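Local coordinates for protein farnesyl pyrophosphate synthetase (Staphylococcus aureus, PDB 5H9D) that probably builds heptaprenyl diphosphate by magnesium-dependent chain elongation, as a member of the FPP/GGPP synthase family paired with a second, different subunit, at residues 75-80 with 112-117; 42-47 with 69-74. All blocks are in the same frame, centred on the assembly; numbering follows the deposited sequence.

Interaction 1: residues 75-80 with 112-117; sequences HMATLV and FLLALG
The two rings stand aside while A77 meets L113 and L114: L79 CG lies 4.1 Å above one face of the H75 imidazole, and L116 CD1 lies 3.8 Å above one face of the F112 phenyl, each offset toward the rim. Neither ring touches the opposite segment; aliphatic carbons of M76, A77, V80, L113 and L114 make the contact. Segments 75-80 and 112-117 form an antiparallel helix pair of the all-alpha polyprenyl synthase fold, their short axes 8.2 Å apart at a crossing angle of -165°. L113 has the largest share of the contact. Its CG is anti to the carbonyl carbon (chi1 -69°) and the chain runs on extended, which brings CD1 over the other helix, 3.9 Å from M76 CB. V80, one turn on, crosses the L113 side chain at about a right angle and offers its CG2 to the same methyl. L36 and L35 of helix 26-38 pack on M76 and V80, and its S32 touches L113. L114 also packs on S78 of the partner subunit, placing this helix at the chain interface. Small A77 lets the backbones come close: its CB faces L113 CB at 3.8 Å and L114 CD1 at 3.4 Å.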
loop_
_atom_site.group_PDB
_atom_site.type_symbol
_atom_site.label_atom_id
_atom_site.label_comp_id
_atom_site.label_asym_id
_atom_site.label_seq_id
_atom_site.Cartn_x
_atom_site.Cartn_y
_atom_site.Cartn_z
ATOM N N HIS A 75 -1.299 -2.077 5.362
ATOM C CA HIS A 75 -1.415 -3.461 4.932
ATOM C C HIS A 75 -2.802 -3.695 4.289
ATOM O O HIS A 75 -2.925 -4.255 3.187
ATOM C CB HIS A 75 -1.243 -4.357 6.147
ATOM C CG HIS A 75 -1.431 -5.810 5.863
ATOM N ND1 HIS A 75 -0.954 -6.413 4.715
ATOM C CD2 HIS A 75 -2.023 -6.788 6.589
ATOM C CE1 HIS A 75 -1.247 -7.700 4.748
ATOM N NE2 HIS A 75 -1.895 -7.952 5.873
ATOM N N MET A 76 -3.840 -3.258 5.006
ATOM C CA MET A 76 -5.232 -3.356 4.575
ATOM C C MET A 76 -5.487 -2.581 3.281
ATOM O O MET A 76 -6.198 -3.058 2.387
ATOM C CB MET A 76 -6.153 -2.800 5.644
ATOM C CG MET A 76 -6.260 -3.604 6.898
ATOM S SD MET A 76 -7.107 -2.671 8.225
ATOM C CE MET A 76 -8.825 -2.924 7.817
ATOM N N ALA A 77 -4.946 -1.376 3.172
ATOM C CA ALA A 77 -5.161 -0.641 1.933
ATOM C C ALA A 77 -4.641 -1.528 0.791
ATOM O O ALA A 77 -5.285 -1.689 -0.234
ATOM C CB ALA A 77 -4.416 0.741 1.958
ATOM N N THR A 78 -3.475 -2.119 0.991
ATOM C CA THR A 78 -2.909 -2.984 -0.016
ATOM C C THR A 78 -3.857 -4.139 -0.345
ATOM O O THR A 78 -4.140 -4.379 -1.526
ATOM C CB THR A 78 -1.525 -3.549 0.422
ATOM O OG1 THR A 78 -0.582 -2.478 0.518
ATOM C CG2 THR A 78 -1.010 -4.550 -0.611
ATOM N N LEU A 79 -4.349 -4.852 0.673
ATOM C CA LEU A 79 -5.282 -5.951 0.401
ATOM C C LEU A 79 -6.495 -5.471 -0.428
ATOM O O LEU A 79 -6.818 -6.052 -1.469
ATOM C CB LEU A 79 -5.789 -6.607 1.694
ATOM C CG LEU A 79 -4.757 -7.228 2.638
ATOM C CD1 LEU A 79 -5.487 -7.944 3.773
ATOM C CD2 LEU A 79 -3.854 -8.193 1.894
ATOM N N VAL A 80 -7.157 -4.403 0.012
ATOM C CA VAL A 80 -8.297 -3.949 -0.740
ATOM C C VAL A 80 -7.985 -3.657 -2.212
ATOM O O VAL A 80 -8.677 -4.194 -3.101
ATOM C CB VAL A 80 -8.938 -2.735 -0.091
ATOM C CG1 VAL A 80 -10.031 -2.218 -0.945
ATOM C CG2 VAL A 80 -9.494 -3.110 1.238
ATOM N N PHE A 112 -8.704 5.704 1.423
ATOM C CA PHE A 112 -9.119 6.053 2.772
ATOM C C PHE A 112 -8.166 5.428 3.803
ATOM O O PHE A 112 -7.571 6.125 4.614
ATOM C CB PHE A 112 -10.570 5.563 2.941
ATOM C CG PHE A 112 -11.131 5.694 4.323
ATOM C CD1 PHE A 112 -11.445 6.936 4.849
ATOM C CD2 PHE A 112 -11.401 4.553 5.088
ATOM C CE1 PHE A 112 -12.024 7.046 6.116
ATOM C CE2 PHE A 112 -11.974 4.656 6.345
ATOM C CZ PHE A 112 -12.288 5.906 6.861
ATOM N N LEU A 113 -8.015 4.111 3.726
ATOM C CA LEU A 113 -7.190 3.322 4.642
ATOM C C LEU A 113 -5.763 3.791 4.659
ATOM O O LEU A 113 -5.108 3.829 5.700
ATOM C CB LEU A 113 -7.260 1.810 4.268
ATOM C CG LEU A 113 -8.636 1.165 4.525
ATOM C CD1 LEU A 113 -8.707 -0.273 4.116
ATOM C CD2 LEU A 113 -8.922 1.266 6.004
ATOM N N LEU A 114 -5.284 4.153 3.483
ATOM C CA LEU A 114 -3.921 4.609 3.318
ATOM C C LEU A 114 -3.742 5.995 3.938
ATOM O O LEU A 114 -2.755 6.240 4.612
ATOM C CB LEU A 114 -3.626 4.670 1.841
ATOM C CG LEU A 114 -2.218 4.429 1.380
ATOM C CD1 LEU A 114 -1.902 2.956 1.583
ATOM C CD2 LEU A 114 -2.128 4.840 -0.105
ATOM N N ALA A 115 -4.697 6.897 3.708
ATOM C CA ALA A 115 -4.593 8.247 4.262
ATOM C C ALA A 115 -4.536 8.205 5.782
ATOM O O ALA A 115 -3.784 8.970 6.405
ATOM C CB ALA A 115 -5.782 9.118 3.805
ATOM N N LEU A 116 -5.347 7.316 6.369
ATOM C CA LEU A 116 -5.400 7.155 7.818
ATOM C C LEU A 116 -4.040 6.662 8.304
ATOM O O LEU A 116 -3.565 7.062 9.366
ATOM C CB LEU A 116 -6.473 6.136 8.207
ATOM C CG LEU A 116 -7.961 6.466 8.071
ATOM C CD1 LEU A 116 -8.805 5.197 8.403
ATOM C CD2 LEU A 116 -8.292 7.677 8.968
ATOM N N GLY A 117 -3.422 5.777 7.527
ATOM C CA GLY A 117 -2.115 5.266 7.895
ATOM C C GLY A 117 -1.122 6.407 8.027
ATOM O O GLY A 117 -0.307 6.414 8.950
#

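Interaction 2: residues 42-47 with 69-74; sequences RVRPAF and VALELI
E72 reaches between R42 and P45, and its charge interactions are loose. The salt bridge from R42 NH1 to E72 OE2 is long, 3.9 Å. Although the guanidinium and carboxylate planes are only 21° apart, the oxygen lies well off the guanidinium plane. R42 is paired more firmly through NH2 with E14, outside the two segments. R44 NE is 4.7 Å from E72 OE1, without contact. Van der Waals packing sets aliphatic parts of R42 and P45 against E72, each crossing it at about a right angle: R42 CD lies 3.6 Å from E72 CD, and P45 CG 3.5 Å from E72 CB. With its CG anti to the backbone N (chi1 -164°) and a bend at chi2, E72 turns its carboxylate toward helix 43-47. R44 rests its CG against L71 CD1, 4.3 Å away. Segments 43-47 and 69-74 are antiparallel, 157° between their directions. R42 and R44 belong to the family's GGKRVRP motif; a phosphate ion, probably from the crystallisation liquor, lies about 5 Å from the R44 side chain, consistent with a diphosphate pocket. Buried near R42, R44 and R92, which E72 also touches, the carboxylate probably offsets part of their positive charge through space, with no R42 N-H pointing at it.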
loop_
_atom_site.group_PDB
_atom_site.type_symbol
_atom_site.label_atom_id
_atom_site.label_comp_id
_atom_site.label_asym_id
_atom_site.label_seq_id
_atom_site.Cartn_x
_atom_site.Cartn_y
_atom_site.Cartn_z
ATOM N N ARG A 42 -2.946 -10.172 11.894
ATOM C CA ARG A 42 -2.320 -9.021 12.509
ATOM C C ARG A 42 -0.843 -9.236 12.846
ATOM O O ARG A 42 -0.378 -8.820 13.912
ATOM C CB ARG A 42 -3.078 -8.686 13.787
ATOM C CG ARG A 42 -4.570 -8.611 13.616
ATOM C CD ARG A 42 -4.981 -7.377 12.806
ATOM N NE ARG A 42 -6.435 -7.267 12.724
ATOM C CZ ARG A 42 -7.204 -8.009 11.932
ATOM N NH1 ARG A 42 -6.670 -8.920 11.145
ATOM N NH2 ARG A 42 -8.515 -7.845 11.930
ATOM N N VAL A 43 -0.097 -9.868 11.942
ATOM C CA VAL A 43 1.326 -10.102 12.200
ATOM C C VAL A 43 2.137 -8.803 12.279
ATOM O O VAL A 43 2.917 -8.648 13.203
ATOM C CB VAL A 43 1.942 -11.090 11.149
ATOM C CG1 VAL A 43 0.842 -11.681 10.317
ATOM C CG2 VAL A 43 2.963 -10.408 10.246
ATOM N N ARG A 44 1.941 -7.877 11.332
ATOM C CA ARG A 44 2.671 -6.596 11.319
ATOM C C ARG A 44 2.529 -5.871 12.661
ATOM O O ARG A 44 3.525 -5.494 13.277
ATOM C CB ARG A 44 2.186 -5.716 10.155
ATOM C CG ARG A 44 3.071 -5.750 8.904
ATOM C CD ARG A 44 2.307 -5.820 7.578
ATOM N NE ARG A 44 1.610 -7.096 7.450
ATOM C CZ ARG A 44 1.762 -7.939 6.437
ATOM N NH1 ARG A 44 2.590 -7.659 5.444
ATOM N NH2 ARG A 44 1.080 -9.065 6.411
ATOM N N PRO A 45 1.285 -5.645 13.131
ATOM C CA PRO A 45 1.146 -4.968 14.429
ATOM C C PRO A 45 1.898 -5.749 15.505
ATOM O O PRO A 45 2.495 -5.158 16.402
ATOM C CB PRO A 45 -0.358 -4.993 14.662
ATOM C CG PRO A 45 -0.877 -4.841 13.274
ATOM C CD PRO A 45 -0.022 -5.751 12.468
ATOM N N ALA A 46 1.869 -7.080 15.391
ATOM C CA ALA A 46 2.508 -7.955 16.368
ATOM C C ALA A 46 3.998 -7.715 16.410
ATOM O O ALA A 46 4.560 -7.496 17.481
ATOM C CB ALA A 46 2.202 -9.436 16.077
ATOM N N PHE A 47 4.650 -7.733 15.259
ATOM C CA PHE A 47 6.075 -7.487 15.247
ATOM C C PHE A 47 6.446 -6.097 15.741
ATOM O O PHE A 47 7.522 -5.914 16.280
ATOM C CB PHE A 47 6.638 -7.733 13.852
ATOM C CG PHE A 47 6.917 -9.172 13.578
ATOM C CD1 PHE A 47 7.771 -9.884 14.404
ATOM C CD2 PHE A 47 6.294 -9.823 12.547
ATOM C CE1 PHE A 47 7.991 -11.222 14.206
ATOM C CE2 PHE A 47 6.504 -11.170 12.332
ATOM C CZ PHE A 47 7.351 -11.878 13.157
ATOM N N VAL A 69 -1.069 0.455 14.598
ATOM C CA VAL A 69 -2.338 0.781 13.951
ATOM C C VAL A 69 -2.059 1.252 12.510
ATOM O O VAL A 69 -2.734 0.853 11.568
ATOM C CB VAL A 69 -3.099 1.885 14.762
ATOM C CG1 VAL A 69 -4.174 2.500 13.932
ATOM C CG2 VAL A 69 -3.748 1.278 16.004
ATOM N N ALA A 70 -1.039 2.083 12.334
ATOM C CA ALA A 70 -0.684 2.562 10.995
ATOM C C ALA A 70 -0.264 1.426 10.079
ATOM O O ALA A 70 -0.696 1.378 8.935
ATOM C CB ALA A 70 0.453 3.601 11.064
ATOM N N LEU A 71 0.583 0.526 10.563
ATOM C CA LEU A 71 1.040 -0.584 9.731
ATOM C C LEU A 71 -0.102 -1.482 9.241
ATOM O O LEU A 71 -0.107 -1.906 8.071
ATOM C CB LEU A 71 2.059 -1.444 10.488
ATOM C CG LEU A 71 3.546 -1.125 10.406
ATOM C CD1 LEU A 71 4.030 -1.604 9.043
ATOM C CD2 LEU A 71 3.809 0.369 10.619
ATOM N N GLU A 72 -1.063 -1.780 10.118
ATOM C CA GLU A 72 -2.164 -2.647 9.722
ATOM C C GLU A 72 -3.077 -1.934 8.738
ATOM O O GLU A 72 -3.658 -2.561 7.878
ATOM C CB GLU A 72 -2.934 -3.112 10.956
ATOM C CG GLU A 72 -3.853 -4.310 10.756
ATOM C CD GLU A 72 -3.152 -5.551 10.235
ATOM O OE1 GLU A 72 -1.908 -5.564 10.237
ATOM O OE2 GLU A 72 -3.832 -6.520 9.817
ATOM N N LEU A 73 -3.197 -0.614 8.846
ATOM C CA LEU A 73 -4.054 0.139 7.929
ATOM C C LEU A 73 -3.435 0.193 6.520
ATOM O O LEU A 73 -4.158 0.112 5.533
ATOM C CB LEU A 73 -4.309 1.552 8.474
ATOM C CG LEU A 73 -5.129 1.775 9.759
ATOM C CD1 LEU A 73 -5.052 3.215 10.254
ATOM C CD2 LEU A 73 -6.572 1.421 9.506
ATOM N N ILE A 74 -2.104 0.320 6.429
ATOM C CA ILE A 74 -1.410 0.351 5.138
ATOM C C ILE A 74 -1.491 -1.067 4.523
ATOM O O ILE A 74 -1.707 -1.236 3.315
ATOM C CB ILE A 74 0.101 0.793 5.292
ATOM C CG1 ILE A 74 0.181 2.291 5.607
ATOM C CG2 ILE A 74 0.871 0.547 3.989
ATOM C CD1 ILE A 74 1.449 2.711 6.350
#

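In the fold
Helix 62-85 is the shared element: interaction 2 uses its middle, residues 69-74, against helix 43-51, and interaction 1 uses the next turns, 75-80, against helix 103-121. The contacts follow one another along the chain, with centres 11 Å apart, and they touch: L73 CB packs 3.7 Å from L113 O, and L73 CD1 lies 3.8 Å from L116 CB. The DDxxD aspartate-rich motif, which in this family binds magnesium, begins in the C-terminal turn of helix 62-85. The two contacts thus join that helix both to the arginine-bearing helix and to the helix at the subunit interface.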